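Local coordinates for protein peroxisomal catalase A (Saccharomyces cerevisiae, PDB 1A4E) that uses heme to break down hydrogen peroxide to water and oxygen, probably protecting the cell from peroxide made by peroxisomal oxidases, at residues D109-A114 and A190-M195; S184-P189 and Q223-L228; G77-S82 and Y118-N123; G64-T69 and R294-I299. One frame throughout, in Å; residues are numbered along the deposited sequence.

Interaction 1: residues D109-A114 and A190-M195; sequences DPRGFA and ANYRSM. With HEM (protoporphyrin IX containing Fe), chain I.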
loop_
_atom_site.group_PDB
_atom_site.type_symbol
_atom_site.label_atom_id
_atom_site.label_comp_id
_atom_site.label_asym_id
_atom_site.label_seq_id
_atom_site.Cartn_x
_atom_site.Cartn_y
_atom_site.Cartn_z
ATOM N N ASP B 109 16.989 17.560 21.070
ATOM C CA ASP B 109 16.093 17.787 19.945
ATOM C C ASP B 109 15.068 18.830 20.353
ATOM O O ASP B 109 14.901 19.084 21.546
ATOM C CB ASP B 109 15.323 16.515 19.556
ATOM C CG ASP B 109 15.678 15.892 18.213
ATOM O OD1 ASP B 109 16.418 16.475 17.420
ATOM O OD2 ASP B 109 15.193 14.797 17.959
ATOM N N PRO B 110 14.315 19.444 19.436
ATOM C CA PRO B 110 13.000 19.974 19.754
ATOM C C PRO B 110 12.074 18.828 20.149
ATOM O O PRO B 110 12.299 17.653 19.830
ATOM C CB PRO B 110 12.545 20.689 18.491
ATOM C CG PRO B 110 13.808 20.865 17.673
ATOM C CD PRO B 110 14.635 19.640 18.023
ATOM N N ARG B 111 11.063 19.190 20.926
ATOM C CA ARG B 111 10.008 18.268 21.252
ATOM C C ARG B 111 8.753 18.769 20.556
ATOM O O ARG B 111 8.496 19.975 20.495
ATOM C CB ARG B 111 9.697 18.211 22.737
ATOM C CG ARG B 111 10.756 17.758 23.729
ATOM C CD ARG B 111 11.278 16.348 23.487
ATOM N NE ARG B 111 12.588 16.507 22.907
ATOM C CZ ARG B 111 13.710 16.151 23.524
ATOM N NH1 ARG B 111 13.773 15.584 24.725
ATOM N NH2 ARG B 111 14.826 16.505 22.927
ATOM N N GLY B 112 7.972 17.847 19.986
ATOM C CA GLY B 112 6.683 18.188 19.425
ATOM C C GLY B 112 5.649 18.239 20.538
ATOM O O GLY B 112 5.775 17.583 21.573
ATOM N N PHE B 113 4.609 19.032 20.289
ATOM C CA PHE B 113 3.517 19.265 21.215
ATOM C C PHE B 113 2.324 19.535 20.297
ATOM O O PHE B 113 1.965 20.674 19.981
ATOM C CB PHE B 113 3.876 20.480 22.105
ATOM C CG PHE B 113 3.012 20.736 23.344
ATOM C CD1 PHE B 113 1.645 20.412 23.391
ATOM C CD2 PHE B 113 3.611 21.329 24.463
ATOM C CE1 PHE B 113 0.894 20.683 24.538
ATOM C CE2 PHE B 113 2.854 21.601 25.604
ATOM C CZ PHE B 113 1.498 21.277 25.642
ATOM N N ALA B 114 1.748 18.418 19.838
ATOM C CA ALA B 114 0.612 18.427 18.929
ATOM C C ALA B 114 -0.680 18.140 19.670
ATOM O O ALA B 114 -0.768 17.127 20.362
ATOM C CB ALA B 114 0.801 17.370 17.857
ATOM N N ALA B 190 13.365 17.826 31.153
ATOM C CA ALA B 190 13.374 16.774 32.168
ATOM C C ALA B 190 12.294 15.723 31.927
ATOM O O ALA B 190 12.405 14.565 32.338
ATOM C CB ALA B 190 13.149 17.377 33.544
ATOM N N ASN B 191 11.243 16.207 31.257
ATOM C CA ASN B 191 10.095 15.432 30.837
ATOM C C ASN B 191 9.142 16.313 30.033
ATOM O O ASN B 191 9.379 17.516 29.871
ATOM C CB ASN B 191 9.381 14.864 32.055
ATOM C CG ASN B 191 8.990 15.872 33.120
ATOM O OD1 ASN B 191 8.143 16.733 32.926
ATOM N ND2 ASN B 191 9.613 15.788 34.285
ATOM N N TYR B 192 8.049 15.733 29.513
ATOM C CA TYR B 192 7.062 16.459 28.719
ATOM C C TYR B 192 6.178 17.423 29.500
ATOM O O TYR B 192 5.609 18.362 28.938
ATOM C CB TYR B 192 6.169 15.459 27.984
ATOM C CG TYR B 192 6.900 14.660 26.912
ATOM C CD1 TYR B 192 7.736 15.321 26.007
ATOM C CD2 TYR B 192 6.734 13.272 26.834
ATOM C CE1 TYR B 192 8.412 14.603 25.027
ATOM C CE2 TYR B 192 7.413 12.548 25.853
ATOM C CZ TYR B 192 8.250 13.220 24.958
ATOM O OH TYR B 192 8.941 12.520 23.986
ATOM N N ARG B 193 6.075 17.194 30.812
ATOM C CA ARG B 193 5.296 18.048 31.700
ATOM C C ARG B 193 6.042 19.322 32.079
ATOM O O ARG B 193 5.469 20.236 32.662
ATOM C CB ARG B 193 4.962 17.273 32.959
ATOM C CG ARG B 193 4.115 16.046 32.674
ATOM C CD ARG B 193 4.350 14.948 33.691
ATOM N NE ARG B 193 4.156 15.413 35.046
ATOM C CZ ARG B 193 5.078 15.248 35.996
ATOM N NH1 ARG B 193 6.235 14.641 35.770
ATOM N NH2 ARG B 193 4.837 15.741 37.197
ATOM N N SER B 194 7.325 19.404 31.735
ATOM C CA SER B 194 8.166 20.515 32.134
ATOM C C SER B 194 8.662 21.358 30.967
ATOM O O SER B 194 9.778 21.878 31.007
ATOM C CB SER B 194 9.340 19.946 32.916
ATOM O OG SER B 194 8.924 19.251 34.083
ATOM N N MET B 195 7.839 21.495 29.914
ATOM C CA MET B 195 8.192 22.286 28.737
ATOM C C MET B 195 7.000 23.060 28.198
ATOM O O MET B 195 5.848 22.758 28.510
ATOM C CB MET B 195 8.737 21.396 27.608
ATOM C CG MET B 195 7.823 20.246 27.212
ATOM S SD MET B 195 8.385 19.318 25.764
ATOM C CE MET B 195 6.831 19.239 24.921
HETATM C CHA HEM I . 5.323 16.172 12.080
HETATM C CHB HEM I . 6.183 18.192 7.815
HETATM C CHC HEM I . 7.652 22.176 10.025
HETATM C CHD HEM I . 5.806 20.503 14.140
HETATM C C1A HEM I . 5.586 16.322 10.731
HETATM C C2A HEM I . 5.227 15.342 9.724
HETATM C C3A HEM I . 5.386 15.943 8.519
HETATM C C4A HEM I . 5.875 17.272 8.789
HETATM C CMA HEM I . 5.047 15.386 7.144
HETATM C CAA HEM I . 4.696 13.944 9.980
HETATM C CBA HEM I . 3.198 13.943 9.768
HETATM C CGA HEM I . 2.527 12.602 9.967
HETATM O O1A HEM I . 2.966 11.592 9.421
HETATM O O2A HEM I . 1.530 12.583 10.671
HETATM C C1B HEM I . 6.634 19.472 8.048
HETATM C C2B HEM I . 7.055 20.376 7.004
HETATM C C3B HEM I . 7.580 21.484 7.627
HETATM C C4B HEM I . 7.434 21.227 9.053
HETATM C CMB HEM I . 6.925 20.059 5.518
HETATM C CAB HEM I . 8.159 22.642 7.092
HETATM C CBB HEM I . 8.126 23.109 5.697
HETATM C C1C HEM I . 7.251 22.084 11.343
HETATM C C2C HEM I . 7.207 23.210 12.248
HETATM C C3C HEM I . 6.624 22.764 13.399
HETATM C C4C HEM I . 6.328 21.359 13.184
HETATM C CMC HEM I . 7.684 24.619 11.908
HETATM C CAC HEM I . 6.304 23.490 14.537
HETATM C CBC HEM I . 5.420 24.635 14.526
HETATM C C1D HEM I . 5.532 19.163 13.944
HETATM C C2D HEM I . 5.014 18.278 14.957
HETATM C C3D HEM I . 4.910 17.061 14.381
HETATM C C4D HEM I . 5.347 17.196 13.018
HETATM C CMD HEM I . 4.634 18.638 16.386
HETATM C CAD HEM I . 4.469 15.777 15.058
HETATM C CBD HEM I . 2.982 15.514 15.004
HETATM C CGD HEM I . 2.652 14.242 15.763
HETATM O O1D HEM I . 2.911 14.178 16.957
HETATM O O2D HEM I . 2.147 13.297 15.169
HETATM N NA HEM I . 5.958 17.518 10.144
HETATM N NB HEM I . 6.843 20.005 9.298
HETATM N NC HEM I . 6.671 20.966 11.902
HETATM N ND HEM I . 5.720 18.496 12.747
HETATM FE FE HEM I . 6.337 19.231 11.035
#
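Met195 lies across the aliphatic part of Arg111, its SD 3.5 Å from Arg111 CB and equally near CG, the two side chains crossing at about a right angle. The thioether reaches this place because Met195 CG sits between the backbone N and the carbonyl carbon (chi1 54°) and the chain then bends at its last torsion, carrying CE on to Phe113. There CE lies 3.9 Å from Phe113 CD2, approaching the ring obliquely.

Arg111 bends at chi2 and chi3, which folds it back on the loop just before strand 112-119. Its CD rests against the edge of the Tyr192 ring, 3.7 Å from CE1, with the guanidinium plane turned 80° from the ring. The guanidinium is held by backbone carbonyls: NH2 donates to Asp109 O at 2.9 Å, from above the carbonyl plane, and to Val107 O, while NE gives a weak bond to Pro110 O. Gly112, Phe113 and Ala114 line the heme pocket; Gly112 CA is 3.7 Å from heme methyl CMD, where a beta carbon would clash.

Strand 87-95 packs alongside: its Phe94 stacks on Tyr192 and meets Phe113 edge-to-face. Trp260 of strand 259-267 also meets Phe113 edge-to-face, while helix 243-253 touches Tyr192 through Cys244.

Interaction 2: residues S184-P189 and Q223-L228; sequences SDRGTP and QGIKNL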
loop_
_atom_site.group_PDB
_atom_site.type_symbol
_atom_site.label_atom_id
_atom_site.label_comp_id
_atom_site.label_asym_id
_atom_site.label_seq_id
_atom_site.Cartn_x
_atom_site.Cartn_y
_atom_site.Cartn_z
ATOM N N SER B 184 20.897 24.878 24.102
ATOM C CA SER B 184 20.813 25.243 25.505
ATOM C C SER B 184 20.239 24.026 26.236
ATOM O O SER B 184 19.901 23.023 25.595
ATOM C CB SER B 184 19.896 26.446 25.685
ATOM O OG SER B 184 18.528 26.142 25.461
ATOM N N ASP B 185 20.091 24.060 27.567
ATOM C CA ASP B 185 19.516 22.921 28.271
ATOM C C ASP B 185 18.020 22.728 28.047
ATOM O O ASP B 185 17.461 21.691 28.401
ATOM C CB ASP B 185 19.810 23.049 29.769
ATOM C CG ASP B 185 21.260 22.783 30.174
ATOM O OD1 ASP B 185 22.069 22.330 29.361
ATOM O OD2 ASP B 185 21.579 23.021 31.335
ATOM N N ARG B 186 17.366 23.724 27.435
ATOM C CA ARG B 186 15.981 23.629 26.989
ATOM C C ARG B 186 15.862 22.573 25.885
ATOM O O ARG B 186 14.780 22.044 25.645
ATOM C CB ARG B 186 15.513 24.962 26.433
ATOM C CG ARG B 186 15.500 26.100 27.444
ATOM C CD ARG B 186 14.284 26.012 28.351
ATOM N NE ARG B 186 13.080 26.291 27.583
ATOM C CZ ARG B 186 12.343 27.396 27.765
ATOM N NH1 ARG B 186 12.675 28.319 28.680
ATOM N NH2 ARG B 186 11.256 27.563 27.005
ATOM N N GLY B 187 16.978 22.249 25.212
ATOM C CA GLY B 187 17.051 21.220 24.184
ATOM C C GLY B 187 16.926 19.801 24.733
ATOM O O GLY B 187 16.709 18.857 23.971
ATOM N N THR B 188 17.093 19.636 26.056
ATOM C CA THR B 188 16.887 18.357 26.726
ATOM C C THR B 188 15.969 18.543 27.952
ATOM O O THR B 188 16.459 18.603 29.079
ATOM C CB THR B 188 18.266 17.743 27.151
ATOM O OG1 THR B 188 18.944 18.731 27.913
ATOM C CG2 THR B 188 19.130 17.317 25.977
ATOM N N PRO B 189 14.626 18.634 27.818
ATOM C CA PRO B 189 13.678 18.772 28.924
ATOM C C PRO B 189 13.750 17.605 29.895
ATOM O O PRO B 189 14.143 16.502 29.520
ATOM C CB PRO B 189 12.317 18.862 28.283
ATOM C CG PRO B 189 12.610 19.245 26.864
ATOM C CD PRO B 189 13.889 18.492 26.569
ATOM N N GLN B 223 3.747 23.303 35.604
ATOM C CA GLN B 223 4.693 22.553 36.412
ATOM C C GLN B 223 6.045 23.252 36.453
ATOM O O GLN B 223 6.879 22.950 37.304
ATOM C CB GLN B 223 4.892 21.146 35.845
ATOM C CG GLN B 223 3.690 20.204 35.924
ATOM C CD GLN B 223 2.499 20.598 35.064
ATOM O OE1 GLN B 223 1.407 20.874 35.551
ATOM N NE2 GLN B 223 2.689 20.655 33.752
ATOM N N GLY B 224 6.290 24.199 35.543
ATOM C CA GLY B 224 7.547 24.925 35.486
ATOM C C GLY B 224 8.567 24.249 34.580
ATOM O O GLY B 224 8.547 23.029 34.400
ATOM N N ILE B 225 9.454 25.067 33.993
ATOM C CA ILE B 225 10.527 24.571 33.153
ATOM C C ILE B 225 11.571 23.871 34.012
ATOM O O ILE B 225 12.078 24.395 35.006
ATOM C CB ILE B 225 11.156 25.753 32.369
ATOM C CG1 ILE B 225 10.153 26.304 31.365
ATOM C CG2 ILE B 225 12.424 25.295 31.643
ATOM C CD1 ILE B 225 9.766 25.330 30.237
ATOM N N LYS B 226 11.863 22.637 33.613
ATOM C CA LYS B 226 12.849 21.819 34.285
ATOM C C LYS B 226 13.560 21.078 33.165
ATOM O O LYS B 226 12.937 20.541 32.249
ATOM C CB LYS B 226 12.148 20.860 35.245
ATOM C CG LYS B 226 13.108 20.102 36.148
ATOM C CD LYS B 226 12.344 19.026 36.904
ATOM C CE LYS B 226 13.300 17.881 37.246
ATOM N NZ LYS B 226 12.563 16.652 37.500
ATOM N N ASN B 227 14.894 21.122 33.230
ATOM C CA ASN B 227 15.771 20.553 32.220
ATOM C C ASN B 227 16.832 19.634 32.808
ATOM O O ASN B 227 17.104 19.588 34.010
ATOM C CB ASN B 227 16.514 21.644 31.451
ATOM C CG ASN B 227 15.633 22.657 30.752
ATOM O OD1 ASN B 227 14.707 22.313 30.022
ATOM N ND2 ASN B 227 15.924 23.937 30.950
ATOM N N LEU B 228 17.422 18.884 31.881
ATOM C CA LEU B 228 18.534 18.010 32.173
ATOM C C LEU B 228 19.787 18.607 31.541
ATOM O O LEU B 228 19.732 19.435 30.620
ATOM C CB LEU B 228 18.311 16.620 31.579
ATOM C CG LEU B 228 17.106 15.791 32.003
ATOM C CD1 LEU B 228 17.086 14.512 31.191
ATOM C CD2 LEU B 228 17.159 15.495 33.493
#
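Residues 184-189 make a short 3-10 turn over 185-187 and then run out beside 223-228, where Pro189 and Asn227 form a single backbone bridge with their CA atoms 4.3 Å apart. Within the turn, Gly187 N bonds to Ser184 O and Thr188 N to Asp185 O. Across the contact, Leu228 N donates to Thr188 O at 3.0 Å, and the N-H points almost straight at the oxygen (168°).

Thr188 holds Leu228 a second time through its side chain. With OG1 set between the backbone N and the carbonyl carbon (chi1 54°), the hydroxyl donates to Leu228 O at 2.9 Å, coming from above the carbonyl plane. Leu228 CD1 packs 3.9 Å from Pro189 O. Asp185 packs its CB against Asn227 CB at 4.0 Å, while its carboxylate is hydrogen-bonded to Gln445 and Asn452. At the outer end, Arg186 bends at chi2 and chi3 and crosses Ile225 at about a right angle: Arg186 CD is 3.8 Å from Ile225 CG2, and Ile225 CD1 sits over the centre of one guanidinium face, 4.1 Å above it.

Thr188 thus donates one hydrogen bond and accepts another with a single residue, OG1 giving to Leu228 O and Thr188 O taking from Leu228 N, so that both ends of the Leu228 backbone are gripped. That pairing would fix the loop after helix 176-182 against the approach to helix 230-239, whereas Ile225 covers a guanidinium face by packing alone, Arg186 NH2 making a weak hydrogen bond to Tyr198 OH.

Interaction 3: residues G77-S82 and Y118-N123; sequences GSAMFS and YTEEGN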
loop_
_atom_site.group_PDB
_atom_site.type_symbol
_atom_site.label_atom_id
_atom_site.label_comp_id
_atom_site.label_asym_id
_atom_site.label_seq_id
_atom_site.Cartn_x
_atom_site.Cartn_y
_atom_site.Cartn_z
ATOM N N GLY B 77 -13.740 34.088 16.900
ATOM C CA GLY B 77 -15.132 33.672 16.942
ATOM C C GLY B 77 -15.354 32.161 16.956
ATOM O O GLY B 77 -16.510 31.748 16.864
ATOM N N SER B 78 -14.311 31.308 17.058
ATOM C CA SER B 78 -14.465 29.853 17.092
ATOM C C SER B 78 -15.300 29.402 18.278
ATOM O O SER B 78 -15.139 29.904 19.393
ATOM C CB SER B 78 -13.117 29.158 17.189
ATOM O OG SER B 78 -12.297 29.548 16.102
ATOM N N ALA B 79 -16.193 28.440 18.031
ATOM C CA ALA B 79 -17.095 27.924 19.054
ATOM C C ALA B 79 -16.426 27.352 20.294
ATOM O O ALA B 79 -16.980 27.478 21.382
ATOM C CB ALA B 79 -17.976 26.835 18.471
ATOM N N MET B 80 -15.220 26.779 20.186
ATOM C CA MET B 80 -14.550 26.237 21.358
ATOM C C MET B 80 -14.187 27.312 22.376
ATOM O O MET B 80 -14.016 27.015 23.553
ATOM C CB MET B 80 -13.289 25.482 20.934
ATOM C CG MET B 80 -12.160 26.295 20.335
ATOM S SD MET B 80 -10.710 25.280 19.959
ATOM C CE MET B 80 -10.136 24.809 21.564
ATOM N N PHE B 81 -14.107 28.571 21.932
ATOM C CA PHE B 81 -13.798 29.702 22.794
ATOM C C PHE B 81 -15.036 30.499 23.205
ATOM O O PHE B 81 -14.904 31.424 23.996
ATOM C CB PHE B 81 -12.840 30.662 22.090
ATOM C CG PHE B 81 -11.493 30.091 21.690
ATOM C CD1 PHE B 81 -10.720 29.371 22.605
ATOM C CD2 PHE B 81 -11.015 30.317 20.402
ATOM C CE1 PHE B 81 -9.467 28.880 22.224
ATOM C CE2 PHE B 81 -9.763 29.824 20.030
ATOM C CZ PHE B 81 -8.988 29.108 20.939
ATOM N N SER B 82 -16.252 30.159 22.761
ATOM C CA SER B 82 -17.424 30.997 22.985
ATOM C C SER B 82 -17.923 31.295 24.389
ATOM O O SER B 82 -18.562 32.331 24.565
ATOM C CB SER B 82 -18.595 30.436 22.194
ATOM O OG SER B 82 -18.950 29.138 22.634
ATOM N N TYR B 118 -11.495 18.248 19.757
ATOM C CA TYR B 118 -12.703 17.733 19.148
ATOM C C TYR B 118 -13.792 18.759 19.358
ATOM O O TYR B 118 -14.596 18.642 20.289
ATOM C CB TYR B 118 -13.086 16.411 19.810
ATOM C CG TYR B 118 -12.017 15.343 19.671
ATOM C CD1 TYR B 118 -11.871 14.634 18.474
ATOM C CD2 TYR B 118 -11.175 15.072 20.751
ATOM C CE1 TYR B 118 -10.884 13.654 18.361
ATOM C CE2 TYR B 118 -10.186 14.096 20.643
ATOM C CZ TYR B 118 -10.052 13.395 19.447
ATOM O OH TYR B 118 -9.081 12.429 19.339
ATOM N N THR B 119 -13.818 19.791 18.510
ATOM C CA THR B 119 -14.803 20.853 18.682
ATOM C C THR B 119 -16.097 20.600 17.894
ATOM O O THR B 119 -16.166 19.724 17.027
ATOM C CB THR B 119 -14.191 22.236 18.273
ATOM O OG1 THR B 119 -14.458 22.424 16.894
ATOM C CG2 THR B 119 -12.684 22.334 18.502
ATOM N N GLU B 120 -17.134 21.402 18.172
ATOM C CA GLU B 120 -18.428 21.309 17.496
ATOM C C GLU B 120 -18.370 21.773 16.050
ATOM O O GLU B 120 -19.359 21.648 15.332
ATOM C CB GLU B 120 -19.460 22.161 18.184
ATOM C CG GLU B 120 -19.513 21.955 19.678
ATOM C CD GLU B 120 -19.972 23.208 20.400
ATOM O OE1 GLU B 120 -19.373 24.268 20.194
ATOM O OE2 GLU B 120 -20.923 23.115 21.173
ATOM N N GLU B 121 -17.240 22.358 15.624
ATOM C CA GLU B 121 -17.029 22.796 14.253
ATOM C C GLU B 121 -15.920 21.972 13.610
ATOM O O GLU B 121 -15.189 22.425 12.726
ATOM C CB GLU B 121 -16.645 24.261 14.250
ATOM C CG GLU B 121 -17.704 25.190 14.824
ATOM C CD GLU B 121 -17.245 26.634 14.992
ATOM O OE1 GLU B 121 -16.123 26.881 15.442
ATOM O OE2 GLU B 121 -18.025 27.521 14.664
ATOM N N GLY B 122 -15.781 20.729 14.064
ATOM C CA GLY B 122 -14.768 19.827 13.560
ATOM C C GLY B 122 -13.526 19.818 14.421
ATOM O O GLY B 122 -13.425 20.498 15.438
ATOM N N ASN B 123 -12.560 19.009 14.009
ATOM C CA ASN B 123 -11.313 18.947 14.731
ATOM C C ASN B 123 -10.404 20.133 14.429
ATOM O O ASN B 123 -10.443 20.746 13.360
ATOM C CB ASN B 123 -10.636 17.619 14.392
ATOM C CG ASN B 123 -11.356 16.425 15.001
ATOM O OD1 ASN B 123 -12.277 16.563 15.806
ATOM N ND2 ASN B 123 -10.972 15.209 14.630
HETATM O O HOH W 1 -18.631 30.081 15.859
HETATM O O HOH W 2 -14.406 25.599 17.271
#
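A type I beta turn, Thr119 to Gly122, links strands 112-119 and 122-129 as a hairpin and packs on the short 3-10 segment 79-81. Thr119 OG1 takes a bond from Glu121 N at 3.1 Å, making an ST turn, and donates to Gly122 O in the carbonyl plane.

From the turn, Glu121 stretches over the start of the 3-10 segment, with CG anti to its carbonyl carbon (chi1 -62°) and the chain extended beyond. Its OE1 accepts from Ala79 N at 3.0 Å, a nearly straight bond (166°) that meets the carboxylate from above its plane, and its CD lies 3.6 Å from Ala79 CB. OE2 is hydrogen-bonded to Gln399 NE2. Two waters complete the grip: one donates to both Glu121 OE2 and Gly77 O, the other donates to Glu121 OE1 and Thr119 OG1 and accepts from Met80 N. Substituting a leucine at Glu121 would probably strip Ala79 N and Gln399 NE2 of their acceptor and leave both waters short of a partner. Alongside, Thr119 CG2 touches Met80 SD at 3.8 Å, and Glu120 OE1, salt-bridged to Lys86, lies 3.4 Å from Ala79 CB.

Among the strands, Met80 touches Thr88 of strand 87-95, Phe117 of strand 112-119 and Leu124 of strand 122-129. Asn14 of a second subunit donates to Glu121 O and Asn123 O, so the hairpin end also meets the tetramer interface.

Interaction 4: residues G64-T69 and R294-I299; sequences GYFEVT and RRVGKI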
loop_
_atom_site.group_PDB
_atom_site.type_symbol
_atom_site.label_atom_id
_atom_site.label_comp_id
_atom_site.label_asym_id
_atom_site.label_seq_id
_atom_site.Cartn_x
_atom_site.Cartn_y
_atom_site.Cartn_z
ATOM N N GLY B 64 -7.134 14.548 27.376
ATOM C CA GLY B 64 -7.476 15.519 28.394
ATOM C C GLY B 64 -8.526 16.474 27.885
ATOM O O GLY B 64 -9.409 16.090 27.123
ATOM N N TYR B 65 -8.445 17.733 28.313
ATOM C CA TYR B 65 -9.382 18.751 27.859
ATOM C C TYR B 65 -8.764 20.141 27.881
ATOM O O TYR B 65 -7.770 20.403 28.554
ATOM C CB TYR B 65 -10.651 18.766 28.735
ATOM C CG TYR B 65 -10.431 19.078 30.214
ATOM C CD1 TYR B 65 -10.160 18.047 31.119
ATOM C CD2 TYR B 65 -10.485 20.405 30.663
ATOM C CE1 TYR B 65 -9.938 18.337 32.466
ATOM C CE2 TYR B 65 -10.263 20.702 32.008
ATOM C CZ TYR B 65 -9.992 19.664 32.897
ATOM O OH TYR B 65 -9.769 19.960 34.222
ATOM N N PHE B 66 -9.379 21.017 27.092
ATOM C CA PHE B 66 -9.076 22.427 27.078
ATOM C C PHE B 66 -10.273 23.081 27.762
ATOM O O PHE B 66 -11.419 22.733 27.488
ATOM C CB PHE B 66 -8.954 22.950 25.649
ATOM C CG PHE B 66 -8.837 24.471 25.562
ATOM C CD1 PHE B 66 -7.612 25.106 25.806
ATOM C CD2 PHE B 66 -9.965 25.240 25.257
ATOM C CE1 PHE B 66 -7.521 26.499 25.743
ATOM C CE2 PHE B 66 -9.864 26.633 25.198
ATOM C CZ PHE B 66 -8.647 27.265 25.442
ATOM N N GLU B 67 -10.021 24.034 28.663
ATOM C CA GLU B 67 -11.082 24.777 29.326
ATOM C C GLU B 67 -10.865 26.263 29.075
ATOM O O GLU B 67 -9.757 26.754 29.259
ATOM C CB GLU B 67 -11.056 24.515 30.823
ATOM C CG GLU B 67 -12.301 25.062 31.518
ATOM C CD GLU B 67 -12.324 24.867 33.026
ATOM O OE1 GLU B 67 -12.248 23.729 33.488
ATOM O OE2 GLU B 67 -12.422 25.859 33.744
ATOM N N VAL B 68 -11.888 27.003 28.640
ATOM C CA VAL B 68 -11.786 28.449 28.454
ATOM C C VAL B 68 -11.844 29.097 29.834
ATOM O O VAL B 68 -12.714 28.768 30.641
ATOM C CB VAL B 68 -12.956 28.985 27.601
ATOM C CG1 VAL B 68 -12.819 30.487 27.406
ATOM C CG2 VAL B 68 -12.963 28.295 26.252
ATOM N N THR B 69 -10.905 29.985 30.163
ATOM C CA THR B 69 -10.952 30.670 31.450
ATOM C C THR B 69 -11.082 32.178 31.280
ATOM O O THR B 69 -11.439 32.885 32.222
ATOM C CB THR B 69 -9.688 30.331 32.292
ATOM O OG1 THR B 69 -8.528 30.704 31.563
ATOM C CG2 THR B 69 -9.647 28.850 32.631
ATOM N N ARG B 294 -1.779 37.554 26.547
ATOM C CA ARG B 294 -3.165 37.650 26.967
ATOM C C ARG B 294 -3.646 36.237 27.267
ATOM O O ARG B 294 -3.402 35.334 26.462
ATOM C CB ARG B 294 -3.950 38.285 25.838
ATOM C CG ARG B 294 -5.429 38.378 26.136
ATOM C CD ARG B 294 -6.164 39.124 25.050
ATOM N NE ARG B 294 -7.580 39.031 25.334
ATOM C CZ ARG B 294 -8.477 39.679 24.608
ATOM N NH1 ARG B 294 -8.133 40.453 23.588
ATOM N NH2 ARG B 294 -9.763 39.545 24.904
ATOM N N ARG B 295 -4.322 35.985 28.393
ATOM C CA ARG B 295 -4.716 34.626 28.746
ATOM C C ARG B 295 -6.000 34.133 28.087
ATOM O O ARG B 295 -6.967 34.868 27.912
ATOM C CB ARG B 295 -4.821 34.540 30.271
ATOM C CG ARG B 295 -4.986 33.122 30.825
ATOM C CD ARG B 295 -4.670 33.002 32.308
ATOM N NE ARG B 295 -5.163 34.147 33.054
ATOM C CZ ARG B 295 -6.282 34.123 33.764
ATOM N NH1 ARG B 295 -7.045 33.039 33.857
ATOM N NH2 ARG B 295 -6.673 35.241 34.353
ATOM N N VAL B 296 -5.987 32.853 27.688
ATOM C CA VAL B 296 -7.104 32.222 27.009
ATOM C C VAL B 296 -7.725 31.109 27.844
ATOM O O VAL B 296 -8.926 31.151 28.118
ATOM C CB VAL B 296 -6.650 31.640 25.657
ATOM C CG1 VAL B 296 -7.866 31.094 24.908
ATOM C CG2 VAL B 296 -5.977 32.710 24.817
ATOM N N GLY B 297 -6.942 30.099 28.242
ATOM C CA GLY B 297 -7.497 28.981 28.986
ATOM C C GLY B 297 -6.477 27.961 29.444
ATOM O O GLY B 297 -5.311 28.290 29.611
ATOM N N LYS B 298 -6.898 26.706 29.648
ATOM C CA LYS B 298 -6.028 25.652 30.175
ATOM C C LYS B 298 -6.085 24.365 29.375
ATOM O O LYS B 298 -7.130 24.022 28.827
ATOM C CB LYS B 298 -6.394 25.203 31.585
ATOM C CG LYS B 298 -6.714 26.257 32.615
ATOM C CD LYS B 298 -5.971 25.997 33.924
ATOM C CE LYS B 298 -4.462 26.183 33.749
ATOM N NZ LYS B 298 -3.840 26.543 35.008
ATOM N N ILE B 299 -4.974 23.629 29.323
ATOM C CA ILE B 299 -4.976 22.281 28.786
ATOM C C ILE B 299 -4.579 21.393 29.964
ATOM O O ILE B 299 -3.519 21.584 30.555
ATOM C CB ILE B 299 -3.960 22.154 27.620
ATOM C CG1 ILE B 299 -4.488 22.936 26.414
ATOM C CG2 ILE B 299 -3.728 20.677 27.270
ATOM C CD1 ILE B 299 -3.526 22.983 25.212
#
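Arg295 sends its guanidinium past Thr69, NH1 standing 3.6 Å from Thr69 OG1, and forms its salt bridge with Asp70. Val296 O next accepts from Thr69 N at 3.1 Å. Val296 CG1 meets the edge of the Phe66 ring, 3.9 Å from CZ. Gly297 follows, and its CA comes within 3.2 Å of Glu67 O, where a beta carbon would clash with that oxygen and with Phe66.

Strands 64-68 and 294-299 are antiparallel neighbours in the catalase beta sheet, their short axes 160° apart, and on the other side Val296 and Gly297 both face Val262 as a classic beta bulge.

At Lys298, Glu67 N donates to Lys298 O and Lys298 N to Glu67 O, both at 2.9 Å, a hydrogen-bonded antiparallel pair. The two side chains share a sheet face but have other mates, Asp222 for Lys298 and Arg87 for Glu67. Phe66, with CG anti to the backbone N (chi1 172°), sets its ring beside Gly297 with Val296 CG1 and Ile299 CG1 at its edge; a serine here would probably open a gap between Val296 and Ile299 and leave both without their aromatic neighbour. Last comes Ile299, whose CG1 lies in the ring plane, 3.9 Å from Phe66 CD1.

From the N terminus, 64-69 opens the widest loop, which interaction 4 closes only at 294-299; the other three contacts nest inside it. Interaction 3 closes first, joining 77-82 to the hairpin at 118-123. Segment 109-114, however, precedes that hairpin on strand 112-119 and waits for 190-195, so interactions 1 and 3 cross. Interaction 2 starts at 184-189, directly before 190-195, and ends at 223-228, crossing interaction 1 but following interaction 3 in series. Interactions 1 and 2 touch, with Ala190 N 3.0 Å from Lys226 O, and tie loops to the heme-side strand. Interactions 3 and 4 meet where Met80 and Phe81 pack on Phe66 and Val68, joining the loop at 77-82 to strand 59-68.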